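Local coordinates for protein hellethionin-D (Helleborus purpurascens, PDB 3SZS) that is a small secreted plant-defence thionin, toxic to animal cells and thought to act at the level of the cell membrane, although its precise function is not known, at residues N11-C16 / C32-T37; A15-G20 / P24-L29. All coordinates share one frame; numbering follows the deposited sequence.

Overall arrangement
Both interactions start from helix 7-18 and share Ala15 and Cys16, with centres 8 Å apart. Interaction 1 (11-16 with 32-37) lies about 1 Å from the centre of the chain and ties the helix to strand 32-34, whereas interaction 2 (15-20 with 24-29) is a surface contact that ties the end of the same helix to helix 23-29. They touch directly: Tyr13 CE1 packs against Cys26 CB at 3.6 Å, and Cys32 N lies 2.7 Å from Gly27 O, a probable hydrogen bond leading from helix 23-29 into the strand. Sodium ions belong to interaction 2; the nearest atom of the Tyr13 side chain is about 8 Å from the sodium bound by Arg17 O.

Interaction 1: N11-C16 / C32-T37; sequences NCYNAC and CIHVTT
The side chains of Tyr13 and His34 come from opposite directions and meet at their ends in a hydrogen bond between Tyr13 OH and His34 NE2, 2.6 Å long, in which either may be the donor. The hydroxyl arrives at the edge of the imidazole, in its plane. The rings meet rim to rim, neither over the face of the other, with their planes at 55°. Behind this polar end, Tyr13 CB rests 4.0 Å from Cys32 SG, and Cys32 CB comes to 4.2 Å from Tyr13 CD1. The sulfur stands obliquely to the phenol, 5.3 Å from Cys32 SG to the ring centroid, a sulfur-aromatic contact. The phenol extends off the helix to the strand because chi1 of Tyr13 (-178°) sets CG opposite the backbone N.

Cys32 is fixed in turn by its disulfide to Cys4, while Cys12, next to Tyr13, is bonded to Cys30. The buried phenol lies between helix 7-18 and the two-stranded antiparallel sheet, touching Ser2 and Cys4 of strand 2-4, while Gln23 and Cys26 of helix 23-29 pack against it too.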
# COMPACT_ATOMS: atom_id res chain seq x y z
N ASN A 11 -2.63 4.19 6.08
CA ASN A 11 -2.60 3.55 7.39
C ASN A 11 -3.05 2.12 7.29
O ASN A 11 -2.49 1.24 7.95
CB ASN A 11 -3.48 4.30 8.37
CG ASN A 11 -2.81 5.53 8.89
OD1 ASN A 11 -2.02 5.46 9.83
ND2 ASN A 11 -3.11 6.68 8.27
N CYS A 12 -4.07 1.89 6.47
CA CYS A 12 -4.50 0.55 6.17
C CYS A 12 -3.28 -0.29 5.75
O CYS A 12 -3.04 -1.35 6.32
CB CYS A 12 -5.60 0.56 5.09
SG CYS A 12 -6.23 -1.08 4.62
N TYR A 13 -2.50 0.22 4.79
CA TYR A 13 -1.38 -0.53 4.21
C TYR A 13 -0.28 -0.84 5.23
O TYR A 13 0.17 -1.98 5.33
CB TYR A 13 -0.75 0.21 3.02
CG TYR A 13 0.38 -0.56 2.38
CD1 TYR A 13 0.13 -1.44 1.33
CD2 TYR A 13 1.70 -0.44 2.84
CE1 TYR A 13 1.17 -2.18 0.73
CE2 TYR A 13 2.74 -1.17 2.25
CZ TYR A 13 2.47 -2.04 1.20
OH TYR A 13 3.48 -2.79 0.60
N ASN A 14 0.16 0.18 5.95
CA ASN A 14 1.23 -0.01 6.94
C ASN A 14 0.86 -1.01 8.04
O ASN A 14 1.68 -1.87 8.39
CB ASN A 14 1.66 1.32 7.56
CG ASN A 14 2.34 2.24 6.56
OD1 ASN A 14 2.81 1.79 5.51
ND2 ASN A 14 2.37 3.52 6.88
N ALA A 15 -0.35 -0.90 8.58
CA ALA A 15 -0.80 -1.83 9.63
C ALA A 15 -0.90 -3.25 9.08
O ALA A 15 -0.51 -4.22 9.75
CB ALA A 15 -2.13 -1.38 10.23
N CYS A 16 -1.42 -3.37 7.86
CA CYS A 16 -1.52 -4.64 7.15
C CYS A 16 -0.14 -5.28 7.03
O CYS A 16 0.04 -6.46 7.36
CB CYS A 16 -2.13 -4.41 5.76
SG CYS A 16 -2.24 -5.84 4.69
N CYS A 32 -4.20 -0.27 -2.64
CA CYS A 32 -2.88 0.33 -2.95
C CYS A 32 -2.15 -0.46 -4.03
O CYS A 32 -2.55 -1.58 -4.37
CB CYS A 32 -1.99 0.43 -1.71
SG CYS A 32 -2.73 1.29 -0.30
N ILE A 33 -1.07 0.13 -4.55
CA ILE A 33 -0.29 -0.45 -5.66
C ILE A 33 1.21 -0.39 -5.39
O ILE A 33 1.65 0.32 -4.48
CB ILE A 33 -0.61 0.25 -7.01
CG1 ILE A 33 -0.26 1.75 -6.97
CG2 ILE A 33 -2.07 0.05 -7.38
CD1 ILE A 33 -0.52 2.50 -8.28
N HIS A 34 1.98 -1.12 -6.19
CA HIS A 34 3.43 -1.17 -6.05
C HIS A 34 4.12 -0.86 -7.36
O HIS A 34 3.80 -1.47 -8.38
CB HIS A 34 3.89 -2.54 -5.55
CG HIS A 34 3.49 -2.81 -4.14
ND1 HIS A 34 2.32 -3.45 -3.81
CD2 HIS A 34 4.08 -2.47 -2.96
CE1 HIS A 34 2.21 -3.51 -2.49
NE2 HIS A 34 3.27 -2.93 -1.96
N VAL A 35 5.08 0.07 -7.29
CA VAL A 35 5.82 0.56 -8.45
C VAL A 35 7.32 0.35 -8.25
O VAL A 35 7.80 0.30 -7.12
CB VAL A 35 5.56 2.07 -8.67
CG1 VAL A 35 4.09 2.33 -8.95
CG2 VAL A 35 6.03 2.89 -7.47
N THR A 36 8.07 0.24 -9.35
CA THR A 36 9.53 0.11 -9.31
C THR A 36 10.23 1.45 -9.57
O THR A 36 11.41 1.49 -9.93
CB THR A 36 10.02 -0.93 -10.34
OG1 THR A 36 9.70 -0.50 -11.66
CG2 THR A 36 9.38 -2.29 -10.08
N THR A 37 9.51 2.55 -9.37
CA THR A 37 10.02 3.91 -9.55
C THR A 37 10.01 4.65 -8.21
O THR A 37 9.52 4.12 -7.21
CB THR A 37 9.16 4.68 -10.57
OG1 THR A 37 7.79 4.63 -10.16
CG2 THR A 37 9.29 4.05 -11.95

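Interaction 2: A15-G20 / P24-L29; sequences ACRFTG and PTCGIL. With NA (sodium ion), chain L; NA (sodium ion), chain J.
Helices 7-18 and 23-29 come closest at Cys16 and Cys26, whose CA atoms lie 5.8 Å apart, and no hydrogen bond joins segments 15-20 and 24-29. The link is covalent instead: Cys16 SG and Cys26 SG form a disulfide of 2.1 Å with a torsion of -88° about the S-S bond. The two halves are built differently. Cys16 SG is anti to its own backbone N (chi1 177°), whereas Cys26 SG lies beside its N and anti to its carbonyl carbon (chi1 -64°). Thr25 CG2 approaches Cys16 SG to 4.2 Å, Leu29 CD1 lies near the same sulfur, and the aliphatic part of Arg17 runs past the other one, its CD 3.8 Å from Cys26 SG.

This is one of the four disulfides of the 4 C-C thionins, and it fastens together the two arms of the helical hairpin near its turn. Helix 7-18 ends there in a Schellman motif: Gly20, at positive phi, is the C-prime residue, with its N bonded to Arg17 O, while Gly21 N bonds to Cys16 O. One residue before Cys16, Ala15 O accepts from both Thr19 N and Thr19 OG1, which reach it from opposite faces of the carbonyl plane; the hydroxyl is tilted out of that plane.

Two sodium ions lie at the surface here. The first is held by Arg17 O at 2.6 Å, a water and Gly21 O, so it is held by one carbonyl from the last turn of the helix and one from the loop that follows. The water lies above one face of the Arg17 guanidinium, offset toward its rim. The second is bound by Thr25 OG1 at 2.9 Å, a hydroxyl that also makes a weak hydrogen bond with Ser22 OG.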
# COMPACT_ATOMS: atom_id res chain seq x y z
N ALA A 15 -0.35 -0.90 8.58
CA ALA A 15 -0.80 -1.83 9.63
C ALA A 15 -0.90 -3.25 9.08
O ALA A 15 -0.51 -4.22 9.75
CB ALA A 15 -2.13 -1.38 10.23
N CYS A 16 -1.42 -3.37 7.86
CA CYS A 16 -1.52 -4.64 7.15
C CYS A 16 -0.14 -5.28 7.03
O CYS A 16 0.04 -6.46 7.36
CB CYS A 16 -2.13 -4.41 5.76
SG CYS A 16 -2.24 -5.84 4.69
N ARG A 17 0.84 -4.51 6.57
CA ARG A 17 2.20 -5.05 6.41
C ARG A 17 2.81 -5.46 7.74
O ARG A 17 3.42 -6.54 7.86
CB ARG A 17 3.10 -4.03 5.73
CG ARG A 17 2.72 -3.78 4.29
CD ARG A 17 3.18 -4.91 3.40
NE ARG A 17 4.62 -4.85 3.16
CZ ARG A 17 5.42 -5.90 2.96
NH1 ARG A 17 4.94 -7.15 2.98
NH2 ARG A 17 6.70 -5.70 2.73
N PHE A 18 2.65 -4.59 8.73
CA PHE A 18 3.23 -4.81 10.06
C PHE A 18 2.70 -6.10 10.72
O PHE A 18 3.45 -6.79 11.42
CB PHE A 18 2.94 -3.62 10.97
CG PHE A 18 3.73 -3.62 12.25
CD1 PHE A 18 5.03 -3.12 12.27
CD2 PHE A 18 3.18 -4.12 13.43
CE1 PHE A 18 5.77 -3.11 13.46
CE2 PHE A 18 3.92 -4.11 14.62
CZ PHE A 18 5.20 -3.60 14.64
N THR A 19 1.42 -6.40 10.52
CA THR A 19 0.83 -7.59 11.15
C THR A 19 0.91 -8.85 10.25
O THR A 19 0.21 -9.85 10.51
CB THR A 19 -0.62 -7.35 11.62
OG1 THR A 19 -1.47 -7.09 10.50
CG2 THR A 19 -0.68 -6.17 12.60
N GLY A 20 1.75 -8.80 9.22
CA GLY A 20 2.14 -9.98 8.46
C GLY A 20 1.71 -10.05 7.00
O GLY A 20 1.95 -11.06 6.33
N PRO A 24 1.16 -7.94 -2.23
CA PRO A 24 -0.07 -7.99 -3.01
C PRO A 24 -1.35 -8.00 -2.16
O PRO A 24 -2.32 -7.33 -2.52
CB PRO A 24 0.09 -9.28 -3.84
CG PRO A 24 1.54 -9.54 -3.86
CD PRO A 24 2.02 -9.11 -2.51
N THR A 25 -1.33 -8.69 -1.02
CA THR A 25 -2.48 -8.70 -0.07
C THR A 25 -2.80 -7.31 0.40
O THR A 25 -3.96 -6.83 0.31
CB THR A 25 -2.19 -9.59 1.16
OG1 THR A 25 -2.34 -10.96 0.77
CG2 THR A 25 -3.14 -9.25 2.35
N CYS A 26 -1.77 -6.63 0.88
CA CYS A 26 -2.00 -5.29 1.44
C CYS A 26 -2.45 -4.31 0.36
O CYS A 26 -3.25 -3.39 0.62
CB CYS A 26 -0.77 -4.83 2.20
SG CYS A 26 -0.45 -5.90 3.65
N GLY A 27 -1.96 -4.50 -0.86
CA GLY A 27 -2.41 -3.68 -1.97
C GLY A 27 -3.88 -3.92 -2.26
O GLY A 27 -4.61 -2.98 -2.57
N ILE A 28 -4.29 -5.18 -2.18
CA ILE A 28 -5.67 -5.58 -2.46
C ILE A 28 -6.60 -5.08 -1.38
O ILE A 28 -7.64 -4.48 -1.67
CB ILE A 28 -5.83 -7.12 -2.62
CG1 ILE A 28 -5.22 -7.58 -3.94
CG2 ILE A 28 -7.33 -7.54 -2.58
CD1 ILE A 28 -5.07 -9.11 -4.03
N LEU A 29 -6.23 -5.32 -0.12
CA LEU A 29 -7.10 -4.98 1.01
C LEU A 29 -7.25 -3.47 1.20
O LEU A 29 -8.32 -2.99 1.57
CB LEU A 29 -6.61 -5.66 2.30
CG LEU A 29 -6.59 -7.19 2.23
CD1 LEU A 29 -6.06 -7.81 3.52
CD2 LEU A 29 -7.96 -7.75 1.91
NA NA L . 4.58 -8.27 6.23
NA NA J . -2.31 -11.59 -2.07
O HOH W 1 7.06 -7.30 6.12